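PDB 5M31: appr-1-p processing domain protein from Thermus aquaticus Y51MC23, which belongs to the macro domain family, a small single-chain protein built as a mixed beta-sheet flanked by helices. Local coordinates for residues A26-G38 against A42-Y56. Residues are numbered along the deposited sequence; the frame is centred on the assembly and turned at random.
Sequences ALVNTVNTVGVMG and ALQFKRAFPDNYQAY
Three groups grip the hydroxyl of Tyr-56. It donates to the backbone carbonyl of Asn-32, OH to O 2.8 Å, meeting that oxygen from above the carbonyl plane, and it takes two weak bonds, one from the backbone N of Gly-35 and one from a water that also accepts from Asn-32 N. The amide of Asn-32 ties the same loop together: OD1 accepts in plane, on a lone pair, from Val-34 N, an Asx turn, while ND2 reaches Val-36 O at 2.8 Å. Further along the loop, Met-37 turns its side chain toward the helices. Its extended chain lays CE over one face of the Tyr-56 ring, 3.4 Å from CD2, and sets CG and SD against the edge of Tyr-53, so the thioether makes Met-aromatic contacts with both tyrosines. Lys-46 bends at chi3 (67°) to bring NZ 2.9 Å from Met-37 O, and its CD sits over the centre of one face of the Tyr-53 ring.

The setting is that of a macro domain: strand 26-31, inside the mixed sheet between strands 120-123 and 83-88, ends in a loop that folds back onto helices 40-48 and 50-61, packed on one side of the sheet.

Deeper along the strand, Asn-29 stacks its amide on the Phe-45 ring, planes 16° apart, with CB 3.7 Å from the ring centroid. With CG anti to the backbone N (chi1 -179°) the amide lies over Phe-45, and OD1 then comes to 3.3 Å from Ala-42 CA; that oxygen is buried without a polar partner, whereas ND2 bonds Asn-86 and, weakly, Met-37 SD. Asn-86 also holds Asn-52 OD1, linking strand 83-88 to helix 50-61. Leu-27 finishes the row, its CB at the Phe-45 edge and its CD1 3.9 Å from Phe-49 CE2.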
loop_
_atom_site.group_PDB
_atom_site.type_symbol
_atom_site.label_atom_id
_atom_site.label_comp_id
_atom_site.label_asym_id
_atom_site.label_seq_id
_atom_site.Cartn_x
_atom_site.Cartn_y
_atom_site.Cartn_z
ATOM N N ALA A 26 -2.949 -7.969 -5.608
ATOM C CA ALA A 26 -2.089 -7.320 -4.623
ATOM C C ALA A 26 -2.913 -6.285 -3.868
ATOM O O ALA A 26 -3.657 -5.555 -4.492
ATOM C CB ALA A 26 -0.885 -6.667 -5.286
ATOM N N LEU A 27 -2.722 -6.232 -2.554
ATOM C CA LEU A 27 -3.258 -5.158 -1.724
ATOM C C LEU A 27 -2.129 -4.324 -1.172
ATOM O O LEU A 27 -1.093 -4.848 -0.746
ATOM C CB LEU A 27 -4.046 -5.700 -0.549
ATOM C CG LEU A 27 -5.300 -6.523 -0.873
ATOM C CD1 LEU A 27 -5.964 -6.926 0.441
ATOM C CD2 LEU A 27 -6.270 -5.802 -1.793
ATOM N N VAL A 28 -2.387 -3.040 -1.112
ATOM C CA VAL A 28 -1.471 -2.097 -0.389
ATOM C C VAL A 28 -1.970 -1.814 1.021
ATOM O O VAL A 28 -3.131 -1.430 1.220
ATOM C CB VAL A 28 -1.342 -0.770 -1.177
ATOM C CG1 VAL A 28 -0.454 0.199 -0.425
ATOM C CG2 VAL A 28 -0.808 -1.042 -2.577
ATOM N N ASN A 29 -1.061 -1.978 1.963
ATOM C CA ASN A 29 -1.247 -1.690 3.386
ATOM C C ASN A 29 -0.362 -0.493 3.696
ATOM O O ASN A 29 0.795 -0.483 3.312
ATOM C CB ASN A 29 -0.725 -2.876 4.160
ATOM C CG ASN A 29 -0.872 -2.724 5.629
ATOM O OD1 ASN A 29 -1.728 -2.010 6.093
ATOM N ND2 ASN A 29 -0.152 -3.527 6.366
ATOM N N THR A 30 -0.895 0.495 4.379
ATOM C CA THR A 30 -0.111 1.694 4.721
ATOM C C THR A 30 0.499 1.483 6.115
ATOM O O THR A 30 -0.222 1.181 7.098
ATOM C CB THR A 30 -0.969 2.966 4.634
ATOM O OG1 THR A 30 -2.231 2.732 5.237
ATOM C CG2 THR A 30 -1.153 3.400 3.186
ATOM N N VAL A 31 1.831 1.573 6.197
ATOM C CA VAL A 31 2.527 1.149 7.378
ATOM C C VAL A 31 3.501 2.234 7.856
ATOM O O VAL A 31 3.660 3.280 7.230
ATOM C CB VAL A 31 3.252 -0.201 7.218
ATOM C CG1 VAL A 31 2.241 -1.261 6.853
ATOM C CG2 VAL A 31 4.368 -0.095 6.179
ATOM N N ASN A 32 4.086 1.971 8.983
ATOM C CA ASN A 32 5.237 2.759 9.478
ATOM C C ASN A 32 6.471 1.878 9.453
ATOM O O ASN A 32 6.427 0.724 8.958
ATOM C CB ASN A 32 4.969 3.246 10.886
ATOM C CG ASN A 32 4.693 2.097 11.860
ATOM O OD1 ASN A 32 5.586 1.363 12.253
ATOM N ND2 ASN A 32 3.417 1.897 12.173
ATOM N N THR A 33 7.606 2.425 9.872
ATOM C CA THR A 33 8.870 1.712 9.742
ATOM C C THR A 33 9.354 1.131 11.046
ATOM O O THR A 33 10.461 0.602 11.109
ATOM C CB THR A 33 9.963 2.625 9.172
ATOM O OG1 THR A 33 10.302 3.603 10.165
ATOM C CG2 THR A 33 9.506 3.264 7.863
ATOM N N VAL A 34 8.567 1.260 12.096
ATOM C CA VAL A 34 8.968 0.766 13.432
ATOM C C VAL A 34 8.317 -0.545 13.901
ATOM O O VAL A 34 8.594 -1.001 15.000
ATOM C CB VAL A 34 8.880 1.898 14.500
ATOM C CG1 VAL A 34 9.675 3.088 14.008
ATOM C CG2 VAL A 34 7.444 2.304 14.797
ATOM N N GLY A 35 7.516 -1.175 13.052
ATOM C CA GLY A 35 7.111 -2.555 13.279
ATOM C C GLY A 35 5.835 -2.690 14.052
ATOM O O GLY A 35 5.602 -3.713 14.681
ATOM N N VAL A 36 4.970 -1.674 13.950
ATOM C CA VAL A 36 3.696 -1.663 14.654
ATOM C C VAL A 36 2.512 -1.532 13.677
ATOM O O VAL A 36 2.517 -0.670 12.780
ATOM C CB VAL A 36 3.711 -0.485 15.650
ATOM C CG1 VAL A 36 2.329 -0.215 16.210
ATOM C CG2 VAL A 36 4.713 -0.780 16.742
ATOM N N MET A 37 1.524 -2.418 13.803
ATOM C CA MET A 37 0.286 -2.260 13.045
ATOM C C MET A 37 -0.827 -2.157 14.057
ATOM O O MET A 37 -1.463 -3.143 14.386
ATOM C CB MET A 37 0.063 -3.459 12.084
ATOM C CG MET A 37 1.081 -3.533 10.967
ATOM S SD MET A 37 0.362 -4.620 9.687
ATOM C CE MET A 37 1.854 -4.960 8.767
ATOM N N GLY A 38 -1.041 -0.952 14.558
ATOM C CA GLY A 38 -1.924 -0.773 15.736
ATOM C C GLY A 38 -3.244 -0.082 15.439
ATOM O O GLY A 38 -4.151 -0.042 16.320
ATOM N N ALA A 42 -3.684 -0.416 8.837
ATOM C CA ALA A 42 -2.666 -1.426 9.177
ATOM C C ALA A 42 -3.257 -2.417 10.204
ATOM O O ALA A 42 -2.969 -3.594 10.170
ATOM C CB ALA A 42 -1.417 -0.773 9.707
ATOM N N LEU A 43 -4.060 -1.908 11.137
ATOM C CA LEU A 43 -4.734 -2.781 12.103
ATOM C C LEU A 43 -5.620 -3.809 11.413
ATOM O O LEU A 43 -5.604 -4.997 11.749
ATOM C CB LEU A 43 -5.579 -1.943 13.071
ATOM C CG LEU A 43 -6.336 -2.758 14.104
ATOM C CD1 LEU A 43 -5.427 -3.738 14.822
ATOM C CD2 LEU A 43 -7.005 -1.835 15.110
ATOM N N GLN A 44 -6.337 -3.380 10.386
ATOM C CA GLN A 44 -7.223 -4.294 9.655
ATOM C C GLN A 44 -6.377 -5.362 8.961
ATOM O O GLN A 44 -6.715 -6.556 8.961
ATOM C CB GLN A 44 -8.078 -3.539 8.620
ATOM C CG GLN A 44 -8.835 -2.315 9.150
ATOM C CD GLN A 44 -9.562 -2.540 10.460
ATOM O OE1 GLN A 44 -9.261 -1.896 11.496
ATOM N NE2 GLN A 44 -10.560 -3.403 10.425
ATOM N N PHE A 45 -5.265 -4.916 8.371
ATOM C CA PHE A 45 -4.313 -5.843 7.735
ATOM C C PHE A 45 -3.685 -6.801 8.718
ATOM O O PHE A 45 -3.537 -7.985 8.410
ATOM C CB PHE A 45 -3.246 -5.087 6.917
ATOM C CG PHE A 45 -3.687 -4.783 5.502
ATOM C CD1 PHE A 45 -4.459 -3.663 5.239
ATOM C CD2 PHE A 45 -3.337 -5.587 4.456
ATOM C CE1 PHE A 45 -4.868 -3.366 3.935
ATOM C CE2 PHE A 45 -3.705 -5.271 3.167
ATOM C CZ PHE A 45 -4.459 -4.188 2.888
ATOM N N LYS A 46 -3.315 -6.334 9.905
ATOM C CA LYS A 46 -2.745 -7.245 10.909
ATOM C C LYS A 46 -3.691 -8.398 11.215
ATOM O O LYS A 46 -3.278 -9.554 11.239
ATOM C CB LYS A 46 -2.445 -6.548 12.188
ATOM C CG LYS A 46 -1.832 -7.473 13.200
ATOM C CD LYS A 46 -1.222 -6.717 14.356
ATOM C CE LYS A 46 -2.261 -6.009 15.185
ATOM N NZ LYS A 46 -1.619 -5.285 16.314
ATOM N N ARG A 47 -4.953 -8.038 11.453
ATOM C CA ARG A 47 -6.033 -9.047 11.789
ATOM C C ARG A 47 -6.341 -10.003 10.627
ATOM O O ARG A 47 -6.498 -11.198 10.854
ATOM C CB ARG A 47 -7.273 -8.315 12.370
ATOM C CG ARG A 47 -6.922 -7.538 13.626
ATOM C CD ARG A 47 -8.017 -7.173 14.595
ATOM N NE ARG A 47 -8.797 -6.015 14.184
ATOM C CZ ARG A 47 -9.284 -5.080 15.000
ATOM N NH1 ARG A 47 -8.975 -5.045 16.297
ATOM N NH2 ARG A 47 -10.041 -4.115 14.495
ATOM N N ALA A 48 -6.346 -9.496 9.379
ATOM C CA ALA A 48 -6.712 -10.280 8.196
ATOM C C ALA A 48 -5.552 -11.100 7.704
ATOM O O ALA A 48 -5.737 -12.122 7.039
ATOM C CB ALA A 48 -7.162 -9.335 7.090
ATOM N N PHE A 49 -4.326 -10.577 7.918
ATOM C CA PHE A 49 -3.152 -11.160 7.327
ATOM C C PHE A 49 -2.021 -11.322 8.332
ATOM O O PHE A 49 -0.925 -10.680 8.209
ATOM C CB PHE A 49 -2.694 -10.319 6.117
ATOM C CG PHE A 49 -3.721 -10.217 5.027
ATOM C CD1 PHE A 49 -3.994 -11.298 4.201
ATOM C CD2 PHE A 49 -4.395 -9.023 4.796
ATOM C CE1 PHE A 49 -4.968 -11.201 3.225
ATOM C CE2 PHE A 49 -5.323 -8.897 3.800
ATOM C CZ PHE A 49 -5.615 -10.001 2.992
ATOM N N PRO A 50 -2.197 -12.264 9.265
ATOM C CA PRO A 50 -1.173 -12.399 10.306
ATOM C C PRO A 50 0.247 -12.771 9.805
ATOM O O PRO A 50 1.251 -12.331 10.385
ATOM C CB PRO A 50 -1.739 -13.473 11.240
ATOM C CG PRO A 50 -2.828 -14.161 10.490
ATOM C CD PRO A 50 -3.316 -13.216 9.439
ATOM N N ASP A 51 0.354 -13.622 8.794
ATOM C CA ASP A 51 1.680 -13.992 8.309
ATOM C C ASP A 51 2.450 -12.784 7.703
ATOM O O ASP A 51 3.665 -12.659 7.883
ATOM C CB ASP A 51 1.578 -15.109 7.282
ATOM C CG ASP A 51 1.026 -16.382 7.869
ATOM O OD1 ASP A 51 0.892 -16.503 9.138
ATOM O OD2 ASP A 51 0.800 -17.300 7.086
ATOM N N ASN A 52 1.716 -11.898 7.023
ATOM C CA ASN A 52 2.269 -10.630 6.526
ATOM C C ASN A 52 2.737 -9.783 7.681
ATOM O O ASN A 52 3.834 -9.236 7.628
ATOM C CB ASN A 52 1.261 -9.870 5.719
ATOM C CG ASN A 52 1.753 -8.529 5.261
ATOM O OD1 ASN A 52 2.618 -8.415 4.412
ATOM N ND2 ASN A 52 1.224 -7.473 5.909
ATOM N N TYR A 53 1.929 -9.718 8.743
ATOM C CA TYR A 53 2.323 -8.904 9.908
ATOM C C TYR A 53 3.615 -9.404 10.526
ATOM O O TYR A 53 4.565 -8.618 10.745
ATOM C CB TYR A 53 1.212 -8.899 10.938
ATOM C CG TYR A 53 1.625 -8.245 12.247
ATOM C CD1 TYR A 53 1.881 -6.895 12.305
ATOM C CD2 TYR A 53 1.874 -9.006 13.383
ATOM C CE1 TYR A 53 2.362 -6.309 13.465
ATOM C CE2 TYR A 53 2.283 -8.406 14.560
ATOM C CZ TYR A 53 2.479 -7.051 14.593
ATOM O OH TYR A 53 2.938 -6.444 15.756
ATOM N N GLN A 54 3.727 -10.717 10.723
ATOM C CA GLN A 54 4.970 -11.257 11.305
ATOM C C GLN A 54 6.151 -11.022 10.399
ATOM O O GLN A 54 7.224 -10.671 10.859
ATOM C CB GLN A 54 4.845 -12.765 11.621
ATOM C CG GLN A 54 3.846 -13.125 12.752
ATOM C CD GLN A 54 4.049 -12.383 14.093
ATOM O OE1 GLN A 54 5.165 -12.016 14.483
ATOM N NE2 GLN A 54 2.949 -12.204 14.827
ATOM N N ALA A 55 5.969 -11.237 9.085
ATOM C CA ALA A 55 7.057 -10.953 8.140
ATOM C C ALA A 55 7.486 -9.495 8.157
ATOM O O ALA A 55 8.703 -9.187 8.148
ATOM C CB ALA A 55 6.660 -11.370 6.736
ATOM N N TYR A 56 6.496 -8.615 8.254
ATOM C CA TYR A 56 6.722 -7.168 8.358
ATOM C C TYR A 56 7.497 -6.799 9.613
ATOM O O TYR A 56 8.451 -5.989 9.577
ATOM C CB TYR A 56 5.395 -6.434 8.297
ATOM C CG TYR A 56 5.408 -5.042 8.870
ATOM C CD1 TYR A 56 5.809 -3.932 8.104
ATOM C CD2 TYR A 56 4.977 -4.834 10.149
ATOM C CE1 TYR A 56 5.810 -2.636 8.637
ATOM C CE2 TYR A 56 4.987 -3.582 10.682
ATOM C CZ TYR A 56 5.339 -2.476 9.930
ATOM O OH TYR A 56 5.358 -1.208 10.609
HETATM O O HOH W 1 -2.402 2.333 8.560
HETATM O O HOH W 2 2.201 -0.179 10.382
HETATM O O HOH W 3 1.526 -4.131 16.054
#